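Long-range contacts in putative peptidyl-arginine deiminase (Chlorobium tepidum, PDB 1XKN), which probably acts as a hydrolase of the agmatine and protein-arginine deiminase type, which converts guanidinium groups to ureido groups: residues Asp92-Val103 / Val114-Trp123; Asn228-Glu236 / Leu246-Lys254. All coordinates share one frame; numbering follows the deposited sequence.

The two contacts lie on opposite sides of the chain's centre and are held by different chemistry. The touching residues of contact 1 are all buried, and its centre lies about 10 Å from that of the chain; contact 2, centred about 19 Å out, is also largely buried, with charged residues of its helix along the margin. The two share no strand or helix, and their nearest atoms stay about 13 Å apart. Backbone hydrogen bonds pair the hairpin strands of contact 1, while phenol and indole donors meet carboxylates and an amide around them, beside a sodium ion. Contact 2 lays a helix on a strand almost wholly through aliphatic side chains.

Contact 1 (Asp92-Val103 / Val114-Trp123); sequences DAWCRDHGPNYV and VIMNWEYNAW. With NA (sodium ion), chain B.
The indole NE1 of W123 donates to OD1 of D97 at 2.7 Å, arriving on the anti side, somewhat out of the plane of a carboxylate turned 74° from the ring. OD2 of D97 takes the backbone N of G158, so both oxygens of this buried acid are held. The far rim of the same indole passes over W94, its CH2 3.6 Å from W94 NE1 and above one face. Y120 is fixed at three points: CB of H98 lies over the centre of one ring face, 3.9 Å from the centroid in a CH-pi contact, A122 N covers the other, and the OH donates to OD2 of D92 (2.8 Å) on its syn side, again tilted from the carboxylate plane. OD1 of D92 closes an Asx turn with W94 N.

The end of 92-103 pairs with the start of 114-123 as two strands of a beta hairpin. N101 carries its amide out with CG opposite the backbone N (chi1 -176°), bringing OD1 to NE1 of W118 at 2.9 Å; amide and indole lie 26° from coplanar. V103 and V114 exchange backbone bonds, and their CG2 methyls press together at 3.5 Å. N117 OD1, W118 O, O and OD1 of N134 and two waters bind the sodium ion; one water donates to H98 O, the other to E119 OE2.

Strand 148-152 extends the sheet beyond 110-119, while helix 186-197 packs against N101, V103 and M116, and helix 131-144 against Y102 and N117.

Contact 2 (Asn228-Glu236 / Leu246-Lys254); sequences NTVVIAVEE and LRENYELLK
I232 and L253 meet within a beta-alpha-beta unit, in which helix 243-253 crosses between the parallel neighbouring strands 229-233 and 265-269. Their CD1 methyls reach toward each other tip to tip and touch at 3.5 Å, closer than carbons usually pack. The extended I232 chain, with CG1 opposite the backbone N (chi1 -180°), carries its CD1 to the helix, where it also lies 3.8 Å from N249 CB. V230 adds CG1 against the same L253 methyl, crossing it at about a right angle. The short helix and strand segments run nearly antiparallel, at 161°, with their axes 9.0 Å apart.

Toward the margin the fit slackens and charge takes over. The Y250 ring offers its edge to I232 CG2, and CB of Y250 stands 4.2 Å from CG1 of the partly exposed V234. The phenol OH is held by K268 and by NZ of K254, an exposed lysine whose CG lies over a face of the ring. R247 and E251, one helical turn apart, form a salt bridge on this outer side. The packing is close again where buried L246 meets A233 and E235: its CD2 methyl sits 3.3 Å from the carbonyl O of A233, a buried oxygen with no hydrogen-bond partner.

Contact 1 (Asp92-Val103 / Val114-Trp123)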
loop_
_atom_site.group_PDB
_atom_site.type_symbol
_atom_site.label_atom_id
_atom_site.label_comp_id
_atom_site.label_asym_id
_atom_site.label_seq_id
_atom_site.Cartn_x
_atom_site.Cartn_y
_atom_site.Cartn_z
ATOM N N ASP A 92 -11.025 2.227 10.144
ATOM C CA ASP A 92 -9.960 1.225 10.218
ATOM C C ASP A 92 -8.604 1.876 9.959
ATOM O O ASP A 92 -8.532 3.068 9.665
ATOM C CB ASP A 92 -10.193 0.071 9.225
ATOM C CG ASP A 92 -10.241 0.524 7.773
ATOM O OD1 ASP A 92 -9.383 1.329 7.348
ATOM O OD2 ASP A 92 -11.132 0.044 7.039
ATOM N N ALA A 93 -7.529 1.096 10.060
ATOM C CA ALA A 93 -6.179 1.626 9.866
ATOM C C ALA A 93 -5.568 1.345 8.491
ATOM O O ALA A 93 -4.389 1.604 8.278
ATOM C CB ALA A 93 -5.259 1.079 10.950
ATOM N N TRP A 94 -6.366 0.838 7.559
ATOM C CA TRP A 94 -5.868 0.493 6.230
ATOM C C TRP A 94 -5.747 1.699 5.300
ATOM O O TRP A 94 -6.440 1.806 4.278
ATOM C CB TRP A 94 -6.771 -0.579 5.627
ATOM C CG TRP A 94 -7.072 -1.674 6.619
ATOM C CD1 TRP A 94 -8.307 -2.091 7.027
ATOM C CD2 TRP A 94 -6.121 -2.462 7.355
ATOM N NE1 TRP A 94 -8.186 -3.084 7.970
ATOM C CE2 TRP A 94 -6.858 -3.332 8.189
ATOM C CE3 TRP A 94 -4.720 -2.516 7.390
ATOM C CZ2 TRP A 94 -6.242 -4.247 9.050
ATOM C CZ3 TRP A 94 -4.104 -3.430 8.248
ATOM C CH2 TRP A 94 -4.870 -4.284 9.067
ATOM N N CYS A 95 -4.833 2.593 5.662
ATOM C CA CYS A 95 -4.589 3.822 4.914
ATOM C C CYS A 95 -4.220 3.569 3.451
ATOM O O CYS A 95 -4.451 4.417 2.592
ATOM C CB CYS A 95 -3.483 4.629 5.605
ATOM S SG CYS A 95 -3.468 6.383 5.160
ATOM N N ARG A 96 -3.639 2.409 3.166
ATOM C CA ARG A 96 -3.264 2.080 1.795
ATOM C C ARG A 96 -4.508 1.992 0.918
ATOM O O ARG A 96 -4.515 2.458 -0.223
ATOM C CB ARG A 96 -2.527 0.736 1.756
ATOM C CG ARG A 96 -2.285 0.184 0.352
ATOM C CD ARG A 96 -1.397 1.113 -0.457
ATOM N NE ARG A 96 -0.160 1.413 0.256
ATOM C CZ ARG A 96 0.765 2.262 -0.177
ATOM N NH1 ARG A 96 1.854 2.485 0.549
ATOM N NH2 ARG A 96 0.600 2.890 -1.334
ATOM N N ASP A 97 -5.563 1.402 1.470
ATOM C CA ASP A 97 -6.806 1.198 0.733
ATOM C C ASP A 97 -7.819 2.346 0.747
ATOM O O ASP A 97 -8.495 2.574 -0.256
ATOM C CB ASP A 97 -7.460 -0.096 1.226
ATOM C CG ASP A 97 -6.586 -1.312 0.974
ATOM O OD1 ASP A 97 -6.870 -2.378 1.553
ATOM O OD2 ASP A 97 -5.623 -1.201 0.183
ATOM N N HIS A 98 -7.926 3.066 1.863
ATOM C CA HIS A 98 -8.880 4.173 1.955
ATOM C C HIS A 98 -8.181 5.531 1.873
ATOM O O HIS A 98 -8.828 6.567 1.694
ATOM C CB HIS A 98 -9.692 4.070 3.267
ATOM C CG HIS A 98 -8.900 4.346 4.513
ATOM N ND1 HIS A 98 -8.836 3.459 5.567
ATOM C CD2 HIS A 98 -8.175 5.428 4.888
ATOM C CE1 HIS A 98 -8.108 3.984 6.539
ATOM N NE2 HIS A 98 -7.696 5.178 6.152
ATOM N N GLY A 99 -6.855 5.502 1.983
ATOM C CA GLY A 99 -6.040 6.711 1.975
ATOM C C GLY A 99 -5.932 7.542 0.708
ATOM O O GLY A 99 -6.401 7.145 -0.356
ATOM N N PRO A 100 -5.268 8.707 0.797
ATOM C CA PRO A 100 -5.088 9.627 -0.330
ATOM C C PRO A 100 -4.228 9.141 -1.494
ATOM O O PRO A 100 -3.015 8.982 -1.368
ATOM C CB PRO A 100 -4.509 10.872 0.338
ATOM C CG PRO A 100 -3.648 10.293 1.401
ATOM C CD PRO A 100 -4.522 9.183 1.979
ATOM N N ASN A 101 -4.883 8.919 -2.628
ATOM C CA ASN A 101 -4.226 8.472 -3.848
ATOM C C ASN A 101 -3.801 9.726 -4.614
ATOM O O ASN A 101 -4.518 10.217 -5.485
ATOM C CB ASN A 101 -5.213 7.637 -4.678
ATOM C CG ASN A 101 -4.590 7.040 -5.934
ATOM O OD1 ASN A 101 -5.294 6.470 -6.764
ATOM N ND2 ASN A 101 -3.273 7.165 -6.076
ATOM N N TYR A 102 -2.636 10.248 -4.257
ATOM C CA TYR A 102 -2.086 11.440 -4.890
ATOM C C TYR A 102 -1.701 11.174 -6.336
ATOM O O TYR A 102 -1.122 10.137 -6.647
ATOM C CB TYR A 102 -0.826 11.886 -4.155
ATOM C CG TYR A 102 -1.052 12.371 -2.751
ATOM C CD1 TYR A 102 -1.443 13.688 -2.504
ATOM C CD2 TYR A 102 -0.841 11.525 -1.663
ATOM C CE1 TYR A 102 -1.609 14.151 -1.205
ATOM C CE2 TYR A 102 -1.007 11.979 -0.365
ATOM C CZ TYR A 102 -1.385 13.290 -0.143
ATOM O OH TYR A 102 -1.510 13.757 1.140
ATOM N N VAL A 103 -2.015 12.124 -7.209
ATOM C CA VAL A 103 -1.662 12.039 -8.620
ATOM C C VAL A 103 -1.323 13.455 -9.068
ATOM O O VAL A 103 -1.735 14.425 -8.429
ATOM C CB VAL A 103 -2.825 11.524 -9.510
ATOM C CG1 VAL A 103 -3.118 10.064 -9.207
ATOM C CG2 VAL A 103 -4.065 12.383 -9.305
ATOM N N VAL A 114 -3.019 16.714 -6.893
ATOM C CA VAL A 114 -4.402 16.578 -6.468
ATOM C C VAL A 114 -4.584 15.199 -5.868
ATOM O O VAL A 114 -3.709 14.343 -5.993
ATOM C CB VAL A 114 -5.386 16.745 -7.656
ATOM C CG1 VAL A 114 -5.145 18.080 -8.349
ATOM C CG2 VAL A 114 -5.232 15.596 -8.636
ATOM N N ILE A 115 -5.708 14.990 -5.197
ATOM C CA ILE A 115 -5.992 13.692 -4.609
ATOM C C ILE A 115 -7.096 13.048 -5.429
ATOM O O ILE A 115 -8.156 13.637 -5.630
ATOM C CB ILE A 115 -6.418 13.826 -3.135
ATOM C CG1 ILE A 115 -5.194 14.219 -2.297
ATOM C CG2 ILE A 115 -7.038 12.512 -2.639
ATOM C CD1 ILE A 115 -5.480 14.451 -0.832
HETATM N N MSE A 116 -6.821 11.844 -5.922
HETATM C CA MSE A 116 -7.771 11.100 -6.731
HETATM C C MSE A 116 -8.556 10.219 -5.770
HETATM O O MSE A 116 -8.067 9.196 -5.289
HETATM C CB MSE A 116 -7.023 10.262 -7.778
HETATM C CG MSE A 116 -7.919 9.540 -8.785
HETATM SE SE MSE A 116 -9.121 10.755 -9.709
HETATM C CE MSE A 116 -7.768 11.805 -10.618
ATOM N N ASN A 117 -9.778 10.654 -5.489
ATOM C CA ASN A 117 -10.664 9.980 -4.558
ATOM C C ASN A 117 -11.488 8.844 -5.159
ATOM O O ASN A 117 -12.424 9.081 -5.925
ATOM C CB ASN A 117 -11.590 11.028 -3.942
ATOM C CG ASN A 117 -12.545 10.443 -2.946
ATOM O OD1 ASN A 117 -12.132 9.755 -2.017
ATOM N ND2 ASN A 117 -13.832 10.720 -3.119
ATOM N N TRP A 118 -11.132 7.607 -4.819
ATOM C CA TRP A 118 -11.876 6.441 -5.300
ATOM C C TRP A 118 -12.826 6.075 -4.174
ATOM O O TRP A 118 -12.689 6.584 -3.075
ATOM C CB TRP A 118 -10.951 5.245 -5.557
ATOM C CG TRP A 118 -9.907 5.500 -6.590
ATOM C CD1 TRP A 118 -8.685 6.074 -6.395
ATOM C CD2 TRP A 118 -10.018 5.257 -7.998
ATOM N NE1 TRP A 118 -8.029 6.209 -7.591
ATOM C CE2 TRP A 118 -8.824 5.721 -8.593
ATOM C CE3 TRP A 118 -11.012 4.699 -8.813
ATOM C CZ2 TRP A 118 -8.595 5.643 -9.974
ATOM C CZ3 TRP A 118 -10.783 4.623 -10.187
ATOM C CH2 TRP A 118 -9.585 5.096 -10.750
ATOM N N GLU A 119 -13.784 5.200 -4.438
ATOM C CA GLU A 119 -14.701 4.791 -3.388
ATOM C C GLU A 119 -14.104 3.636 -2.601
ATOM O O GLU A 119 -13.281 2.879 -3.114
ATOM C CB GLU A 119 -16.047 4.376 -3.981
ATOM C CG GLU A 119 -16.838 5.536 -4.539
ATOM C CD GLU A 119 -17.143 6.576 -3.483
ATOM O OE1 GLU A 119 -17.915 6.270 -2.549
ATOM O OE2 GLU A 119 -16.607 7.702 -3.582
ATOM N N TYR A 120 -14.521 3.515 -1.348
ATOM C CA TYR A 120 -14.055 2.454 -0.472
ATOM C C TYR A 120 -15.285 1.774 0.111
ATOM O O TYR A 120 -16.248 2.451 0.490
ATOM C CB TYR A 120 -13.209 3.035 0.667
ATOM C CG TYR A 120 -12.661 2.012 1.641
ATOM C CD1 TYR A 120 -11.677 1.106 1.250
ATOM C CD2 TYR A 120 -13.108 1.964 2.964
ATOM C CE1 TYR A 120 -11.148 0.179 2.147
ATOM C CE2 TYR A 120 -12.584 1.038 3.872
ATOM C CZ TYR A 120 -11.602 0.150 3.453
ATOM O OH TYR A 120 -11.071 -0.763 4.340
ATOM N N ASN A 121 -15.274 0.445 0.173
ATOM C CA ASN A 121 -16.407 -0.274 0.752
ATOM C C ASN A 121 -16.000 -1.445 1.647
ATOM O O ASN A 121 -16.674 -2.471 1.684
ATOM C CB ASN A 121 -17.387 -0.741 -0.343
ATOM C CG ASN A 121 -16.843 -1.869 -1.219
ATOM O OD1 ASN A 121 -17.561 -2.384 -2.083
ATOM N ND2 ASN A 121 -15.600 -2.257 -1.004
ATOM N N ALA A 122 -14.902 -1.269 2.379
ATOM C CA ALA A 122 -14.394 -2.287 3.302
ATOM C C ALA A 122 -14.198 -3.651 2.649
ATOM O O ALA A 122 -14.763 -4.653 3.090
ATOM C CB ALA A 122 -15.335 -2.410 4.503
ATOM N N TRP A 123 -13.383 -3.671 1.599
ATOM C CA TRP A 123 -13.071 -4.888 0.859
ATOM C C TRP A 123 -14.305 -5.696 0.448
ATOM O O TRP A 123 -14.370 -6.904 0.684
ATOM C CB TRP A 123 -12.121 -5.784 1.675
ATOM C CG TRP A 123 -10.869 -5.095 2.182
ATOM C CD1 TRP A 123 -10.227 -4.030 1.614
ATOM C CD2 TRP A 123 -10.093 -5.461 3.335
ATOM N NE1 TRP A 123 -9.100 -3.711 2.343
ATOM C CE2 TRP A 123 -8.996 -4.572 3.403
ATOM C CE3 TRP A 123 -10.219 -6.455 4.316
ATOM C CZ2 TRP A 123 -8.029 -4.648 4.415
ATOM C CZ3 TRP A 123 -9.256 -6.530 5.323
ATOM C CH2 TRP A 123 -8.176 -5.631 5.362
HETATM NA NA NA B . -13.207 7.647 -0.876
HETATM O O HOH W 1 -11.101 6.254 -0.169
HETATM O O HOH W 2 -7.674 8.980 -2.623
HETATM O O HOH W 3 -15.471 9.033 -1.414
#

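Contact 2 (Asn228-Glu236 / Leu246-Lys254)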
loop_
_atom_site.group_PDB
_atom_site.type_symbol
_atom_site.label_atom_id
_atom_site.label_comp_id
_atom_site.label_asym_id
_atom_site.label_seq_id
_atom_site.Cartn_x
_atom_site.Cartn_y
_atom_site.Cartn_z
ATOM N N ASN A 228 11.123 -1.613 -14.994
ATOM C CA ASN A 228 10.907 -2.867 -15.704
ATOM C C ASN A 228 11.138 -4.120 -14.873
ATOM O O ASN A 228 11.370 -5.196 -15.423
ATOM C CB ASN A 228 11.770 -2.905 -16.977
ATOM C CG ASN A 228 13.258 -2.760 -16.697
ATOM O OD1 ASN A 228 14.036 -2.432 -17.600
ATOM N ND2 ASN A 228 13.666 -3.011 -15.462
ATOM N N THR A 229 11.046 -3.995 -13.552
ATOM C CA THR A 229 11.260 -5.151 -12.689
ATOM C C THR A 229 10.142 -5.370 -11.679
ATOM O O THR A 229 9.739 -4.451 -10.968
ATOM C CB THR A 229 12.595 -5.037 -11.929
ATOM O OG1 THR A 229 13.662 -4.863 -12.870
ATOM C CG2 THR A 229 12.851 -6.300 -11.115
ATOM N N VAL A 230 9.645 -6.602 -11.630
ATOM C CA VAL A 230 8.586 -6.968 -10.706
ATOM C C VAL A 230 9.081 -8.042 -9.753
ATOM O O VAL A 230 9.697 -9.022 -10.178
ATOM C CB VAL A 230 7.351 -7.529 -11.446
ATOM C CG1 VAL A 230 6.299 -7.995 -10.441
ATOM C CG2 VAL A 230 6.768 -6.468 -12.356
ATOM N N VAL A 231 8.841 -7.842 -8.462
ATOM C CA VAL A 231 9.220 -8.844 -7.482
ATOM C C VAL A 231 7.933 -9.596 -7.181
ATOM O O VAL A 231 6.870 -8.990 -7.035
ATOM C CB VAL A 231 9.787 -8.223 -6.171
ATOM C CG1 VAL A 231 11.157 -7.629 -6.436
ATOM C CG2 VAL A 231 8.840 -7.165 -5.616
ATOM N N ILE A 232 8.018 -10.916 -7.127
ATOM C CA ILE A 232 6.838 -11.708 -6.838
ATOM C C ILE A 232 7.156 -12.820 -5.858
ATOM O O ILE A 232 8.184 -13.492 -5.960
ATOM C CB ILE A 232 6.216 -12.307 -8.129
ATOM C CG1 ILE A 232 4.976 -13.131 -7.763
ATOM C CG2 ILE A 232 7.246 -13.148 -8.877
ATOM C CD1 ILE A 232 4.168 -13.615 -8.953
ATOM N N ALA A 233 6.269 -12.990 -4.885
ATOM C CA ALA A 233 6.436 -14.024 -3.881
ATOM C C ALA A 233 6.237 -15.377 -4.536
ATOM O O ALA A 233 5.307 -15.569 -5.324
ATOM C CB ALA A 233 5.425 -13.836 -2.769
ATOM N N VAL A 234 7.120 -16.313 -4.218
ATOM C CA VAL A 234 7.021 -17.649 -4.778
ATOM C C VAL A 234 7.186 -18.678 -3.671
ATOM O O VAL A 234 8.161 -18.646 -2.920
ATOM C CB VAL A 234 8.087 -17.872 -5.878
ATOM C CG1 VAL A 234 7.700 -17.098 -7.133
ATOM C CG2 VAL A 234 9.442 -17.419 -5.389
ATOM N N GLU A 235 6.209 -19.569 -3.551
ATOM C CA GLU A 235 6.246 -20.616 -2.539
ATOM C C GLU A 235 6.935 -21.833 -3.138
ATOM O O GLU A 235 6.648 -22.219 -4.271
ATOM C CB GLU A 235 4.822 -20.971 -2.103
ATOM C CG GLU A 235 4.719 -22.137 -1.124
ATOM C CD GLU A 235 5.547 -21.926 0.126
ATOM O OE1 GLU A 235 5.416 -20.856 0.757
ATOM O OE2 GLU A 235 6.325 -22.834 0.487
ATOM N N GLU A 236 7.851 -22.437 -2.390
ATOM C CA GLU A 236 8.563 -23.602 -2.906
ATOM C C GLU A 236 8.047 -24.930 -2.368
ATOM O O GLU A 236 8.477 -25.989 -2.817
ATOM C CB GLU A 236 10.063 -23.469 -2.630
ATOM C CG GLU A 236 10.428 -23.265 -1.172
ATOM C CD GLU A 236 11.912 -23.008 -0.983
ATOM O OE1 GLU A 236 12.424 -22.024 -1.560
ATOM O OE2 GLU A 236 12.567 -23.785 -0.257
ATOM N N LEU A 246 0.713 -18.878 -6.713
ATOM C CA LEU A 246 1.931 -18.118 -6.947
ATOM C C LEU A 246 2.677 -18.616 -8.182
ATOM O O LEU A 246 3.287 -17.827 -8.900
ATOM C CB LEU A 246 2.833 -18.167 -5.710
ATOM C CG LEU A 246 2.244 -17.472 -4.477
ATOM C CD1 LEU A 246 3.153 -17.696 -3.278
ATOM C CD2 LEU A 246 2.075 -15.983 -4.754
ATOM N N ARG A 247 2.616 -19.922 -8.438
ATOM C CA ARG A 247 3.279 -20.494 -9.601
ATOM C C ARG A 247 2.640 -19.990 -10.886
ATOM O O ARG A 247 3.334 -19.610 -11.836
ATOM C CB ARG A 247 3.205 -22.023 -9.549
ATOM C CG ARG A 247 4.297 -22.662 -8.714
ATOM C CD ARG A 247 5.625 -22.539 -9.436
ATOM N NE ARG A 247 5.563 -23.200 -10.738
ATOM C CZ ARG A 247 6.378 -22.936 -11.755
ATOM N NH1 ARG A 247 7.327 -22.017 -11.630
ATOM N NH2 ARG A 247 6.241 -23.592 -12.899
ATOM N N GLU A 248 1.313 -19.984 -10.914
ATOM C CA GLU A 248 0.581 -19.526 -12.088
ATOM C C GLU A 248 0.897 -18.066 -12.376
ATOM O O GLU A 248 1.083 -17.680 -13.527
ATOM C CB GLU A 248 -0.924 -19.702 -11.875
ATOM C CG GLU A 248 -1.338 -21.133 -11.560
ATOM C CD GLU A 248 -2.828 -21.267 -11.302
ATOM O OE1 GLU A 248 -3.377 -20.442 -10.539
ATOM O OE2 GLU A 248 -3.445 -22.207 -11.845
ATOM N N ASN A 249 0.963 -17.250 -11.331
ATOM C CA ASN A 249 1.255 -15.840 -11.533
ATOM C C ASN A 249 2.703 -15.577 -11.913
ATOM O O ASN A 249 2.987 -14.641 -12.662
ATOM C CB ASN A 249 0.858 -15.034 -10.298
ATOM C CG ASN A 249 -0.641 -14.870 -10.189
ATOM O OD1 ASN A 249 -1.302 -14.528 -11.167
ATOM N ND2 ASN A 249 -1.190 -15.112 -9.003
ATOM N N TYR A 250 3.618 -16.400 -11.409
ATOM C CA TYR A 250 5.027 -16.238 -11.747
ATOM C C TYR A 250 5.201 -16.545 -13.232
ATOM O O TYR A 250 5.838 -15.785 -13.961
ATOM C CB TYR A 250 5.907 -17.190 -10.928
ATOM C CG TYR A 250 7.333 -17.252 -11.430
ATOM C CD1 TYR A 250 8.217 -16.190 -11.220
ATOM C CD2 TYR A 250 7.781 -18.343 -12.175
ATOM C CE1 TYR A 250 9.510 -16.215 -11.746
ATOM C CE2 TYR A 250 9.068 -18.374 -12.706
ATOM C CZ TYR A 250 9.925 -17.309 -12.491
ATOM O OH TYR A 250 11.190 -17.327 -13.039
ATOM N N GLU A 251 4.630 -17.661 -13.678
ATOM C CA GLU A 251 4.736 -18.036 -15.081
ATOM C C GLU A 251 4.061 -16.991 -15.963
ATOM O O GLU A 251 4.539 -16.690 -17.056
ATOM C CB GLU A 251 4.121 -19.418 -15.316
ATOM C CG GLU A 251 4.931 -20.569 -14.718
ATOM C CD GLU A 251 6.382 -20.570 -15.178
ATOM O OE1 GLU A 251 6.636 -20.279 -16.367
ATOM O OE2 GLU A 251 7.273 -20.878 -14.357
ATOM N N LEU A 252 2.955 -16.428 -15.484
ATOM C CA LEU A 252 2.253 -15.402 -16.247
ATOM C C LEU A 252 3.157 -14.180 -16.398
ATOM O O LEU A 252 3.300 -13.631 -17.492
ATOM C CB LEU A 252 0.952 -15.006 -15.545
ATOM C CG LEU A 252 0.095 -13.933 -16.226
ATOM C CD1 LEU A 252 -0.267 -14.363 -17.644
ATOM C CD2 LEU A 252 -1.162 -13.702 -15.407
ATOM N N LEU A 253 3.775 -13.754 -15.301
ATOM C CA LEU A 253 4.670 -12.600 -15.343
ATOM C C LEU A 253 5.823 -12.807 -16.312
ATOM O O LEU A 253 6.312 -11.852 -16.919
ATOM C CB LEU A 253 5.226 -12.307 -13.947
ATOM C CG LEU A 253 4.323 -11.444 -13.066
ATOM C CD1 LEU A 253 4.791 -11.511 -11.626
ATOM C CD2 LEU A 253 4.343 -10.006 -13.576
ATOM N N LYS A 254 6.263 -14.052 -16.459
ATOM C CA LYS A 254 7.371 -14.352 -17.356
ATOM C C LYS A 254 6.994 -14.207 -18.832
ATOM O O LYS A 254 7.854 -14.313 -19.705
ATOM C CB LYS A 254 7.908 -15.761 -17.075
ATOM C CG LYS A 254 8.648 -15.881 -15.743
ATOM C CD LYS A 254 10.005 -15.189 -15.781
ATOM C CE LYS A 254 10.995 -15.957 -16.647
ATOM N NZ LYS A 254 11.298 -17.304 -16.077
#